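Local atomic coordinates of TetR family transcriptional regulator (Clostridium perfringens, PDB entry 6AZH), a protein that probably binds operator DNA as a dimer and controls transcription in the manner of TetR-family regulators, with a putative role in fatty acid metabolism. Residues S106-K111 / E117-I122; A99-V104 / G156-T161; Y45-K50 / F54-S59; I16-T21 / N25-D30. All coordinates share one frame; numbering follows the deposited sequence.

Contact 1 (S106-K111 / E117-I122)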
loop_
_atom_site.group_PDB
_atom_site.type_symbol
_atom_site.label_atom_id
_atom_site.label_comp_id
_atom_site.label_asym_id
_atom_site.label_seq_id
_atom_site.Cartn_x
_atom_site.Cartn_y
_atom_site.Cartn_z
ATOM N N SER A 106 -6.214 4.253 1.986
ATOM C CA SER A 106 -7.460 3.539 2.249
ATOM C C SER A 106 -8.411 3.564 1.056
ATOM O O SER A 106 -9.303 2.708 0.973
ATOM C CB SER A 106 -8.133 4.119 3.487
ATOM O OG SER A 106 -8.755 5.362 3.187
ATOM N N GLN A 107 -8.229 4.491 0.116
ATOM C CA GLN A 107 -9.178 4.661 -0.973
ATOM C C GLN A 107 -8.613 4.299 -2.340
ATOM O O GLN A 107 -9.299 4.497 -3.349
ATOM C CB GLN A 107 -9.713 6.099 -0.974
ATOM C CG GLN A 107 -10.822 6.297 0.053
ATOM C CD GLN A 107 -12.089 5.571 -0.348
ATOM O OE1 GLN A 107 -12.667 5.856 -1.393
ATOM N NE2 GLN A 107 -12.507 4.605 0.468
ATOM N N LEU A 108 -7.415 3.710 -2.405
ATOM C CA LEU A 108 -6.789 3.488 -3.705
ATOM C C LEU A 108 -7.261 2.232 -4.429
ATOM O O LEU A 108 -6.848 2.014 -5.574
ATOM C CB LEU A 108 -5.276 3.383 -3.559
ATOM C CG LEU A 108 -4.437 4.644 -3.484
ATOM C CD1 LEU A 108 -3.007 4.163 -3.461
ATOM C CD2 LEU A 108 -4.683 5.563 -4.647
ATOM N N TRP A 109 -8.095 1.401 -3.813
ATOM C CA TRP A 109 -8.221 0.016 -4.246
ATOM C C TRP A 109 -9.587 -0.377 -4.783
ATOM O O TRP A 109 -9.730 -1.510 -5.260
ATOM C CB TRP A 109 -7.842 -0.918 -3.081
ATOM C CG TRP A 109 -6.534 -0.495 -2.484
ATOM C CD1 TRP A 109 -6.335 0.299 -1.376
ATOM C CD2 TRP A 109 -5.231 -0.790 -3.004
ATOM N NE1 TRP A 109 -4.982 0.482 -1.170
ATOM C CE2 TRP A 109 -4.290 -0.175 -2.155
ATOM C CE3 TRP A 109 -4.770 -1.553 -4.085
ATOM C CZ2 TRP A 109 -2.911 -0.282 -2.362
ATOM C CZ3 TRP A 109 -3.397 -1.646 -4.298
ATOM C CH2 TRP A 109 -2.490 -1.025 -3.434
ATOM N N GLY A 110 -10.581 0.509 -4.728
ATOM C CA GLY A 110 -11.929 0.188 -5.133
ATOM C C GLY A 110 -12.271 0.771 -6.490
ATOM O O GLY A 110 -11.419 1.298 -7.210
ATOM N N LYS A 111 -13.556 0.687 -6.836
ATOM C CA LYS A 111 -14.003 1.021 -8.181
ATOM C C LYS A 111 -14.978 2.194 -8.236
ATOM O O LYS A 111 -15.552 2.449 -9.301
ATOM C CB LYS A 111 -14.625 -0.212 -8.838
ATOM C CG LYS A 111 -13.602 -1.126 -9.490
ATOM C CD LYS A 111 -12.672 -0.335 -10.414
ATOM C CE LYS A 111 -11.318 -1.017 -10.583
ATOM N NZ LYS A 111 -11.417 -2.382 -11.199
ATOM N N GLU A 117 -10.535 8.539 -9.914
ATOM C CA GLU A 117 -9.997 9.892 -9.967
ATOM C C GLU A 117 -8.796 10.048 -9.045
ATOM O O GLU A 117 -7.797 10.675 -9.421
ATOM C CB GLU A 117 -11.093 10.898 -9.609
ATOM C CG GLU A 117 -12.113 11.079 -10.728
ATOM C CD GLU A 117 -13.463 11.614 -10.248
ATOM O OE1 GLU A 117 -13.600 11.971 -9.051
ATOM O OE2 GLU A 117 -14.391 11.684 -11.083
ATOM N N LEU A 118 -8.882 9.486 -7.835
ATOM C CA LEU A 118 -7.744 9.479 -6.920
ATOM C C LEU A 118 -6.537 8.795 -7.549
ATOM O O LEU A 118 -5.412 9.303 -7.472
ATOM C CB LEU A 118 -8.124 8.775 -5.621
ATOM C CG LEU A 118 -6.972 8.475 -4.659
ATOM C CD1 LEU A 118 -6.267 9.759 -4.241
ATOM C CD2 LEU A 118 -7.426 7.697 -3.448
ATOM N N ARG A 119 -6.746 7.621 -8.150
ATOM C CA ARG A 119 -5.628 6.917 -8.781
ATOM C C ARG A 119 -5.051 7.725 -9.938
ATOM O O ARG A 119 -3.837 7.703 -10.171
ATOM C CB ARG A 119 -6.067 5.531 -9.259
ATOM C CG ARG A 119 -6.105 4.473 -8.160
ATOM C CD ARG A 119 -6.383 3.081 -8.723
ATOM N NE ARG A 119 -7.687 2.989 -9.373
ATOM C CZ ARG A 119 -8.806 2.572 -8.783
ATOM N NH1 ARG A 119 -8.802 2.201 -7.509
ATOM N NH2 ARG A 119 -9.939 2.536 -9.469
ATOM N N ASN A 120 -5.902 8.433 -10.690
ATOM C CA ASN A 120 -5.380 9.293 -11.750
ATOM C C ASN A 120 -4.500 10.394 -11.183
ATOM O O ASN A 120 -3.514 10.782 -11.814
ATOM C CB ASN A 120 -6.514 9.907 -12.572
ATOM C CG ASN A 120 -7.278 8.869 -13.396
ATOM O OD1 ASN A 120 -6.966 7.668 -13.375
ATOM N ND2 ASN A 120 -8.303 9.329 -14.107
ATOM N N LYS A 121 -4.827 10.905 -9.995
ATOM C CA LYS A 121 -3.988 11.928 -9.377
ATOM C C LYS A 121 -2.649 11.354 -8.932
ATOM O O LYS A 121 -1.610 12.002 -9.083
ATOM C CB LYS A 121 -4.710 12.551 -8.185
ATOM C CG LYS A 121 -5.272 13.935 -8.438
ATOM C CD LYS A 121 -6.371 13.917 -9.462
ATOM C CE LYS A 121 -7.427 14.989 -9.158
ATOM N NZ LYS A 121 -6.896 16.375 -9.360
ATOM N N ILE A 122 -2.661 10.148 -8.361
ATOM C CA ILE A 122 -1.414 9.493 -7.972
ATOM C C ILE A 122 -0.576 9.177 -9.203
ATOM O O ILE A 122 0.657 9.312 -9.188
ATOM C CB ILE A 122 -1.733 8.232 -7.144
ATOM C CG1 ILE A 122 -2.439 8.627 -5.832
ATOM C CG2 ILE A 122 -0.493 7.395 -6.901
ATOM C CD1 ILE A 122 -1.633 9.544 -4.933
#
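The carbonyl oxygen of G110 is gripped by both terminal nitrogens of R119: NH1 lies 2.8 Å from G110 O and NH2 3.0 Å from the same atom. NH1 also donates to L108 O at 2.8 Å, so two carbonyls of the 106-111 loop meet one guanidinium at its edge. The two bonds of NH1 differ in approach. NH1 lies in the carbonyl plane of G110, whereas it stands well above that of L108, at a C=O...N angle of 114°. Arginine suits the place because its flat, multiply donating end can hold a loop whose carbonyls point inward, and a bend at chi3 (-62°) turns that end toward them. D116 forms a salt bridge with NH2, which fixes the rotation of the group and probably balances its charge.

Beside this polar grip lies an apolar one. L108 CD2 packs against L118 CD2 at 3.7 Å, the two leucines crossing at about a right angle, and reaches I122 CG1 at 4.0 Å. L118 CD2 also touches Q107 CB, while the amide end of Q107 turns away to R114. K111 passes across the end of R119 with its methylene CE; its NZ lies 5.4 Å from R119 NH2, too far for contact between the like charges.

The loop thus joins helix 98-106 to helix 113-138 and is tied back onto the latter. Helix 50-74 covers one flank, where I58 meets L118 and F54 meets Q107, and the second subunit packs on L108, W109, K111 and R119 through its L163, M105, L166 and S167.

Contact 2 (A99-V104 / G156-T161)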
loop_
_atom_site.group_PDB
_atom_site.type_symbol
_atom_site.label_atom_id
_atom_site.label_comp_id
_atom_site.label_asym_id
_atom_site.label_seq_id
_atom_site.Cartn_x
_atom_site.Cartn_y
_atom_site.Cartn_z
ATOM N N ALA A 99 -1.333 10.945 8.508
ATOM C CA ALA A 99 -2.784 10.793 8.428
ATOM C C ALA A 99 -3.268 10.939 6.990
ATOM O O ALA A 99 -4.061 10.119 6.499
ATOM C CB ALA A 99 -3.474 11.807 9.347
ATOM N N PHE A 100 -2.794 11.979 6.297
ATOM C CA PHE A 100 -3.172 12.194 4.903
ATOM C C PHE A 100 -2.843 10.979 4.046
ATOM O O PHE A 100 -3.660 10.547 3.221
ATOM C CB PHE A 100 -2.475 13.448 4.354
ATOM C CG PHE A 100 -2.690 13.664 2.883
ATOM C CD1 PHE A 100 -3.832 14.270 2.415
ATOM C CD2 PHE A 100 -1.739 13.273 1.962
ATOM C CE1 PHE A 100 -4.049 14.456 1.030
ATOM C CE2 PHE A 100 -1.936 13.466 0.609
ATOM C CZ PHE A 100 -3.088 14.053 0.137
ATOM N N PHE A 101 -1.647 10.413 4.218
ATOM C CA PHE A 101 -1.244 9.302 3.365
ATOM C C PHE A 101 -2.079 8.054 3.631
ATOM O O PHE A 101 -2.415 7.327 2.693
ATOM C CB PHE A 101 0.243 9.009 3.544
ATOM C CG PHE A 101 0.848 8.327 2.368
ATOM C CD1 PHE A 101 1.226 9.062 1.256
ATOM C CD2 PHE A 101 1.010 6.954 2.357
ATOM C CE1 PHE A 101 1.781 8.441 0.163
ATOM C CE2 PHE A 101 1.565 6.323 1.261
ATOM C CZ PHE A 101 1.940 7.067 0.162
ATOM N N LYS A 102 -2.450 7.808 4.894
ATOM C CA LYS A 102 -3.355 6.703 5.218
ATOM C C LYS A 102 -4.722 6.893 4.572
ATOM O O LYS A 102 -5.329 5.930 4.078
ATOM C CB LYS A 102 -3.524 6.589 6.730
ATOM C CG LYS A 102 -2.300 6.084 7.458
ATOM C CD LYS A 102 -2.529 6.175 8.955
ATOM C CE LYS A 102 -1.247 5.961 9.707
ATOM N NZ LYS A 102 -1.402 6.472 11.090
HETATM N N MSE A 103 -5.246 8.116 4.626
HETATM C CA MSE A 103 -6.488 8.454 3.966
HETATM C C MSE A 103 -6.423 8.080 2.485
HETATM O O MSE A 103 -7.341 7.443 1.960
HETATM C CB MSE A 103 -6.765 9.942 4.124
HETATM C CG MSE A 103 -7.565 10.526 2.985
HETATM SE SE MSE A 103 -7.965 12.345 3.309
HETATM C CE MSE A 103 -6.353 12.928 2.801
ATOM N N VAL A 104 -5.325 8.477 1.820
ATOM C CA VAL A 104 -5.113 8.131 0.411
ATOM C C VAL A 104 -5.075 6.618 0.241
ATOM O O VAL A 104 -5.792 6.049 -0.589
ATOM C CB VAL A 104 -3.808 8.771 -0.112
ATOM C CG1 VAL A 104 -3.438 8.215 -1.484
ATOM C CG2 VAL A 104 -3.933 10.279 -0.207
ATOM N N GLY A 156 5.595 2.730 -4.320
ATOM C CA GLY A 156 5.145 1.692 -3.413
ATOM C C GLY A 156 6.003 1.517 -2.177
ATOM O O GLY A 156 5.503 1.018 -1.164
ATOM N N SER A 157 7.273 1.931 -2.222
ATOM C CA SER A 157 8.075 1.967 -0.997
ATOM C C SER A 157 7.416 2.823 0.086
ATOM O O SER A 157 7.587 2.546 1.279
ATOM C CB SER A 157 9.492 2.469 -1.282
ATOM O OG SER A 157 9.543 3.875 -1.498
ATOM N N LEU A 158 6.658 3.854 -0.301
ATOM C CA LEU A 158 5.925 4.636 0.691
ATOM C C LEU A 158 4.852 3.802 1.364
ATOM O O LEU A 158 4.569 3.981 2.554
ATOM C CB LEU A 158 5.278 5.848 0.041
ATOM C CG LEU A 158 6.280 6.838 -0.538
ATOM C CD1 LEU A 158 5.538 7.952 -1.239
ATOM C CD2 LEU A 158 7.177 7.367 0.579
ATOM N N ILE A 159 4.206 2.928 0.596
ATOM C CA ILE A 159 3.078 2.182 1.125
ATOM C C ILE A 159 3.552 1.134 2.116
ATOM O O ILE A 159 3.033 1.036 3.232
ATOM C CB ILE A 159 2.261 1.550 -0.016
ATOM C CG1 ILE A 159 1.850 2.642 -1.009
ATOM C CG2 ILE A 159 1.056 0.822 0.571
ATOM C CD1 ILE A 159 0.977 2.178 -2.161
ATOM N N SER A 160 4.544 0.328 1.722
ATOM C CA SER A 160 5.032 -0.702 2.629
ATOM C C SER A 160 5.716 -0.086 3.844
ATOM O O SER A 160 5.608 -0.625 4.952
ATOM C CB SER A 160 5.974 -1.660 1.885
ATOM O OG SER A 160 7.050 -0.964 1.304
ATOM N N THR A 161 6.372 1.063 3.675
ATOM C CA THR A 161 6.978 1.729 4.826
ATOM C C THR A 161 5.913 2.304 5.754
ATOM O O THR A 161 6.070 2.266 6.977
ATOM C CB THR A 161 7.946 2.818 4.363
ATOM O OG1 THR A 161 8.928 2.220 3.515
ATOM C CG2 THR A 161 8.649 3.459 5.552
#
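F101 reaches from helix 98-106 to L158 of helix 147-165, its ring atom CZ coming within 3.6 Å of L158 CB. This is the tight part of the contact. The neighbouring ring atom CE2 lies 3.9 Å from the same CB, and L158 CD1 stands 4.0 Å from F101 CZ, so the leucine is met at the root and at one branch. It approaches the ring obliquely, and the two side chains cross at about a right angle. With CG anti to the backbone N (chi1 -156°), the phenylalanine extends outward to span segments whose nearest CA atoms, those of F101 and I159, are 8.6 Å apart.

The loose part is the I159 side. Its CG1 sits at the ring edge, 4.3 Å from F101 CE2, in light contact. This flank does not face solvent: all three touching residues are buried, and I159 packs on I159 of the second subunit. L94 and F155 also press on F101, while F91 and W65 touch L158, so the small area shared here belongs to a larger core.

A phenylalanine is long enough to reach across from one backbone to the other, and the leucine offers CB and CD1 to the end of its ring. At this point the helices are joined by apolar packing alone, consistent with a hydrophobic core of the C-terminal domain near the dimer interface.

Contact 3 (Y45-K50 / F54-S59)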
loop_
_atom_site.group_PDB
_atom_site.type_symbol
_atom_site.label_atom_id
_atom_site.label_comp_id
_atom_site.label_asym_id
_atom_site.label_seq_id
_atom_site.Cartn_x
_atom_site.Cartn_y
_atom_site.Cartn_z
ATOM N N TYR A 45 -22.188 25.536 2.838
ATOM C CA TYR A 45 -22.026 26.629 1.891
ATOM C C TYR A 45 -20.796 26.416 1.018
ATOM O O TYR A 45 -20.760 26.868 -0.132
ATOM C CB TYR A 45 -21.927 27.957 2.637
ATOM C CG TYR A 45 -21.870 29.160 1.724
ATOM C CD1 TYR A 45 -20.659 29.776 1.431
ATOM C CD2 TYR A 45 -23.028 29.678 1.149
ATOM C CE1 TYR A 45 -20.598 30.874 0.591
ATOM C CE2 TYR A 45 -22.975 30.778 0.308
ATOM C CZ TYR A 45 -21.758 31.369 0.034
ATOM O OH TYR A 45 -21.695 32.461 -0.799
ATOM N N ASN A 46 -19.795 25.712 1.538
ATOM C CA ASN A 46 -18.528 25.496 0.850
ATOM C C ASN A 46 -18.440 24.152 0.137
ATOM O O ASN A 46 -17.793 24.063 -0.914
ATOM C CB ASN A 46 -17.372 25.607 1.851
ATOM C CG ASN A 46 -17.079 27.044 2.246
ATOM O OD1 ASN A 46 -16.281 27.717 1.597
ATOM N ND2 ASN A 46 -17.714 27.517 3.315
ATOM N N PHE A 47 -19.073 23.115 0.683
ATOM C CA PHE A 47 -18.987 21.750 0.173
ATOM C C PHE A 47 -20.362 21.108 0.248
ATOM O O PHE A 47 -20.979 21.111 1.316
ATOM C CB PHE A 47 -17.994 20.920 0.993
ATOM C CG PHE A 47 -16.602 21.478 1.007
ATOM C CD1 PHE A 47 -15.791 21.367 -0.106
ATOM C CD2 PHE A 47 -16.101 22.100 2.141
ATOM C CE1 PHE A 47 -14.495 21.895 -0.105
ATOM C CE2 PHE A 47 -14.799 22.618 2.155
ATOM C CZ PHE A 47 -14.002 22.505 1.036
ATOM N N LYS A 48 -20.835 20.548 -0.870
ATOM C CA LYS A 48 -22.184 19.986 -0.920
ATOM C C LYS A 48 -22.299 18.629 -0.245
ATOM O O LYS A 48 -23.411 18.228 0.106
ATOM C CB LYS A 48 -22.648 19.845 -2.372
ATOM C CG LYS A 48 -22.833 21.157 -3.119
ATOM C CD LYS A 48 -23.457 20.909 -4.489
ATOM C CE LYS A 48 -22.830 21.790 -5.566
ATOM N NZ LYS A 48 -23.253 23.217 -5.436
ATOM N N SER A 49 -21.193 17.906 -0.064
ATOM C CA SER A 49 -21.261 16.505 0.332
ATOM C C SER A 49 -19.905 16.061 0.867
ATOM O O SER A 49 -18.892 16.741 0.698
ATOM C CB SER A 49 -21.660 15.616 -0.851
ATOM O OG SER A 49 -20.610 15.579 -1.808
ATOM N N LYS A 50 -19.910 14.890 1.508
ATOM C CA LYS A 50 -18.672 14.248 1.938
ATOM C C LYS A 50 -17.724 14.022 0.768
ATOM O O LYS A 50 -16.506 14.221 0.896
ATOM C CB LYS A 50 -19.025 12.932 2.629
ATOM C CG LYS A 50 -17.865 12.041 2.987
ATOM C CD LYS A 50 -18.368 10.890 3.845
ATOM C CE LYS A 50 -18.906 9.739 3.031
ATOM N NZ LYS A 50 -19.531 8.719 3.934
ATOM N N PHE A 54 -13.846 15.184 0.420
ATOM C CA PHE A 54 -12.768 14.241 0.123
ATOM C C PHE A 54 -11.926 14.694 -1.063
ATOM O O PHE A 54 -10.692 14.716 -0.985
ATOM C CB PHE A 54 -13.358 12.857 -0.150
ATOM C CG PHE A 54 -12.311 11.806 -0.400
ATOM C CD1 PHE A 54 -11.860 11.544 -1.687
ATOM C CD2 PHE A 54 -11.763 11.101 0.662
ATOM C CE1 PHE A 54 -10.884 10.589 -1.903
ATOM C CE2 PHE A 54 -10.776 10.139 0.440
ATOM C CZ PHE A 54 -10.350 9.891 -0.840
ATOM N N ASN A 55 -12.576 15.034 -2.188
ATOM C CA ASN A 55 -11.831 15.364 -3.401
ATOM C C ASN A 55 -11.020 16.641 -3.222
ATOM O O ASN A 55 -9.878 16.736 -3.698
ATOM C CB ASN A 55 -12.794 15.492 -4.580
ATOM C CG ASN A 55 -13.343 14.156 -5.022
ATOM O OD1 ASN A 55 -12.763 13.103 -4.733
ATOM N ND2 ASN A 55 -14.468 14.186 -5.732
ATOM N N PHE A 56 -11.605 17.632 -2.545
ATOM C CA PHE A 56 -10.884 18.858 -2.217
ATOM C C PHE A 56 -9.640 18.557 -1.385
ATOM O O PHE A 56 -8.545 19.061 -1.680
ATOM C CB PHE A 56 -11.846 19.802 -1.481
ATOM C CG PHE A 56 -11.165 20.849 -0.667
ATOM C CD1 PHE A 56 -10.747 22.030 -1.250
ATOM C CD2 PHE A 56 -10.977 20.668 0.693
ATOM C CE1 PHE A 56 -10.118 22.999 -0.498
ATOM C CE2 PHE A 56 -10.350 21.638 1.448
ATOM C CZ PHE A 56 -9.924 22.796 0.849
ATOM N N VAL A 57 -9.779 17.697 -0.364
ATOM C CA VAL A 57 -8.639 17.340 0.484
ATOM C C VAL A 57 -7.552 16.646 -0.344
ATOM O O VAL A 57 -6.360 16.971 -0.232
ATOM C CB VAL A 57 -9.088 16.459 1.669
ATOM C CG1 VAL A 57 -7.880 15.961 2.452
ATOM C CG2 VAL A 57 -10.060 17.225 2.611
ATOM N N ILE A 58 -7.947 15.685 -1.190
ATOM C CA ILE A 58 -6.961 14.998 -2.035
ATOM C C ILE A 58 -6.232 16.004 -2.912
ATOM O O ILE A 58 -5.000 15.989 -3.016
ATOM C CB ILE A 58 -7.631 13.918 -2.907
ATOM C CG1 ILE A 58 -8.175 12.756 -2.064
ATOM C CG2 ILE A 58 -6.659 13.446 -4.023
ATOM C CD1 ILE A 58 -7.133 12.003 -1.257
ATOM N N SER A 59 -6.988 16.889 -3.567
ATOM C CA SER A 59 -6.373 17.817 -4.511
ATOM C C SER A 59 -5.430 18.781 -3.796
ATOM O O SER A 59 -4.273 18.945 -4.197
ATOM C CB SER A 59 -7.455 18.581 -5.275
ATOM O OG SER A 59 -6.870 19.406 -6.264
#
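F47, the first residue to leave helical geometry after helix 40-46, turns its side chain onto F56 of helix 50-74. Two atoms at the far end of its ring do the touching: CE1 lies 3.5 Å from F56 CG, and CZ lies 3.6 Å from F56 CD2. Both sit over one face of F56, CZ offset toward the rim, with the ring planes at 52°, an oblique aromatic pair. F56 holds its face there with CG anti to the backbone N (chi1 159°). A large flat side chain suits position 47 because it can reach from the turn to F56 and also to I11 of helix 6-26.

Past K48, S49 takes the N-cap position of helix 50-74. Its short hydroxyl side chain bonds E52 N, satisfying one of the amides that have no carbonyl partner in the first turn.

K50 opens that helix: its carbonyl oxygen accepts from F54 N at 2.9 Å, a nearly straight bond with an N-H...O angle of 170°. This is the i to i+4 pairing of a regular helix, so the capped first turn runs straight into the segment that carries F56. The long aliphatic chain of K50 leads away from 54-59, toward helix 6-26, where its ammonium bonds Y24 O and makes a cation-pi contact with the Y24 ring.

Helices 29-36 and 40-46 form the helix-turn-helix of the TetR-family DNA-binding domain, and helix 50-74 follows it. By analogy with other TetR proteins, helix 40-46 is probably the recognition helix, and the F47-F56 pair packs its C-terminal end against helix 50-74.

Contact 4 (I16-T21 / N25-D30)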
loop_
_atom_site.group_PDB
_atom_site.type_symbol
_atom_site.label_atom_id
_atom_site.label_comp_id
_atom_site.label_asym_id
_atom_site.label_seq_id
_atom_site.Cartn_x
_atom_site.Cartn_y
_atom_site.Cartn_z
ATOM N N ILE A 16 -8.979 15.252 7.103
ATOM C CA ILE A 16 -7.881 14.286 7.017
ATOM C C ILE A 16 -7.953 13.300 8.175
ATOM O O ILE A 16 -7.870 12.082 7.981
ATOM C CB ILE A 16 -6.520 15.000 6.984
ATOM C CG1 ILE A 16 -6.261 15.579 5.599
ATOM C CG2 ILE A 16 -5.423 14.019 7.335
ATOM C CD1 ILE A 16 -5.202 16.658 5.590
ATOM N N ASN A 17 -8.112 13.814 9.402
ATOM C CA ASN A 17 -8.107 12.934 10.568
ATOM C C ASN A 17 -9.343 12.040 10.609
ATOM O O ASN A 17 -9.241 10.853 10.939
ATOM C CB ASN A 17 -7.984 13.754 11.846
ATOM C CG ASN A 17 -6.602 14.292 12.042
ATOM O OD1 ASN A 17 -5.617 13.656 11.657
ATOM N ND2 ASN A 17 -6.507 15.478 12.630
ATOM N N VAL A 18 -10.516 12.576 10.262
ATOM C CA VAL A 18 -11.724 11.751 10.245
ATOM C C VAL A 18 -11.591 10.637 9.213
ATOM O O VAL A 18 -11.787 9.453 9.519
ATOM C CB VAL A 18 -12.969 12.616 9.978
ATOM C CG1 VAL A 18 -14.185 11.730 9.828
ATOM C CG2 VAL A 18 -13.185 13.614 11.130
ATOM N N PHE A 19 -11.252 11.002 7.973
ATOM C CA PHE A 19 -11.062 10.001 6.925
ATOM C C PHE A 19 -9.976 8.989 7.308
ATOM O O PHE A 19 -10.124 7.792 7.051
ATOM C CB PHE A 19 -10.708 10.684 5.600
ATOM C CG PHE A 19 -11.868 11.355 4.914
ATOM C CD1 PHE A 19 -13.054 10.665 4.689
ATOM C CD2 PHE A 19 -11.757 12.668 4.460
ATOM C CE1 PHE A 19 -14.118 11.278 4.035
ATOM C CE2 PHE A 19 -12.811 13.294 3.804
ATOM C CZ PHE A 19 -14.002 12.597 3.592
ATOM N N ALA A 20 -8.877 9.446 7.915
ATOM C CA ALA A 20 -7.810 8.506 8.266
ATOM C C ALA A 20 -8.226 7.574 9.396
ATOM O O ALA A 20 -7.793 6.419 9.436
ATOM C CB ALA A 20 -6.533 9.252 8.657
ATOM N N THR A 21 -9.068 8.050 10.307
ATOM C CA THR A 21 -9.484 7.244 11.447
ATOM C C THR A 21 -10.566 6.240 11.055
ATOM O O THR A 21 -10.472 5.051 11.376
ATOM C CB THR A 21 -9.982 8.174 12.558
ATOM O OG1 THR A 21 -8.875 8.926 13.069
ATOM C CG2 THR A 21 -10.634 7.375 13.689
ATOM N N ASN A 25 -16.375 5.494 4.102
ATOM C CA ASN A 25 -17.792 5.218 4.354
ATOM C C ASN A 25 -18.193 5.579 5.780
ATOM O O ASN A 25 -19.324 6.030 6.025
ATOM C CB ASN A 25 -18.107 3.746 4.076
ATOM C CG ASN A 25 -18.167 3.427 2.592
ATOM O OD1 ASN A 25 -18.223 4.325 1.751
ATOM N ND2 ASN A 25 -18.138 2.141 2.264
ATOM N N GLY A 26 -17.295 5.358 6.741
ATOM C CA GLY A 26 -17.563 5.663 8.132
ATOM C C GLY A 26 -17.446 7.124 8.508
ATOM O O GLY A 26 -17.913 7.506 9.583
ATOM N N SER A 27 -16.831 7.943 7.660
ATOM C CA SER A 27 -16.756 9.376 7.898
ATOM C C SER A 27 -18.061 10.038 7.482
ATOM O O SER A 27 -18.784 9.536 6.618
ATOM C CB SER A 27 -15.596 9.984 7.124
ATOM O OG SER A 27 -14.382 9.315 7.453
ATOM N N THR A 28 -18.364 11.171 8.118
ATOM C CA THR A 28 -19.581 11.917 7.823
ATOM C C THR A 28 -19.291 13.408 7.820
ATOM O O THR A 28 -18.405 13.882 8.536
ATOM C CB THR A 28 -20.694 11.664 8.845
ATOM O OG1 THR A 28 -20.272 12.123 10.139
ATOM C CG2 THR A 28 -21.067 10.180 8.904
ATOM N N VAL A 29 -20.091 14.149 7.047
ATOM C CA VAL A 29 -20.083 15.609 7.147
ATOM C C VAL A 29 -20.311 16.040 8.594
ATOM O O VAL A 29 -19.628 16.937 9.101
ATOM C CB VAL A 29 -21.132 16.222 6.198
ATOM C CG1 VAL A 29 -21.343 17.690 6.514
ATOM C CG2 VAL A 29 -20.722 16.053 4.754
ATOM N N ASP A 30 -21.262 15.393 9.283
ATOM C CA ASP A 30 -21.569 15.739 10.673
ATOM C C ASP A 30 -20.316 15.725 11.541
ATOM O O ASP A 30 -20.066 16.651 12.321
ATOM C CB ASP A 30 -22.595 14.762 11.260
ATOM C CG ASP A 30 -23.939 14.818 10.571
ATOM O OD1 ASP A 30 -24.332 15.891 10.060
ATOM O OD2 ASP A 30 -24.607 13.765 10.559
#
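S27 pushes its side chain into the angle between V18 and F19 of helix 6-26. Its OG lies 3.4 Å from V18 CG1 and 3.4 Å from F19 CD1, and its CB is almost as near, 3.5 Å from V18 CG1 and 3.6 Å from F19 CD1. The backbone comes close as well: V18 O is 3.3 Å from S27 OG, an approach that does not count as a hydrogen bond. A small residue suits the site, since the CA atoms of F19 and S27 are only 5.8 Å apart. Valine and phenylalanine supply the two walls: V18 presents one methyl, whereas F19 swings its ring nearer, its CG beside the backbone N (chi1 -75°), and is met obliquely.

In the next shell, the hydroxyl of S27 bonds G23 O, a carbonyl near the end of helix 6-26, which settles where the OG points. T28 follows at the N-cap position of helix 29-36, its OG1 bonding E31 N, and I32 of that helix packs on both V18 and F19. Farther out, N25 ND2 bonds N25 O of the second subunit.

The contact thus packs helix 6-26 against the start of helix 29-36, the first helix of the helix-turn-helix in this TetR-family domain. Its chemistry is mixed: a buried hydroxyl lies against a methyl, a ring and a carbonyl of the facing segment, yet its bond goes to G23 O. That is consistent with a small polar residue, which fits the close backbones while its hydroxyl is satisfied within its own turn of chain.

Along the chain, contact 4 closes first, then contact 3; contact 1 follows, nested inside the loop that contact 2 closes. Contacts 3 and 4 lie in the N-terminal TetR-family region, their centres 12 Å apart, and K50 NZ joins them by a probable hydrogen bond to S27 O (2.9 Å). Contacts 1 and 2, also 12 Å apart between centres, belong to the C-terminal domain and both touch the second subunit. Helix 98-106 bridges the regions: A99 meets I16 and A20, and V104 meets I58. Such packing is consistent with ligand-induced movements in the C-terminal domain reaching the DNA-binding part, as in other TetR relatives.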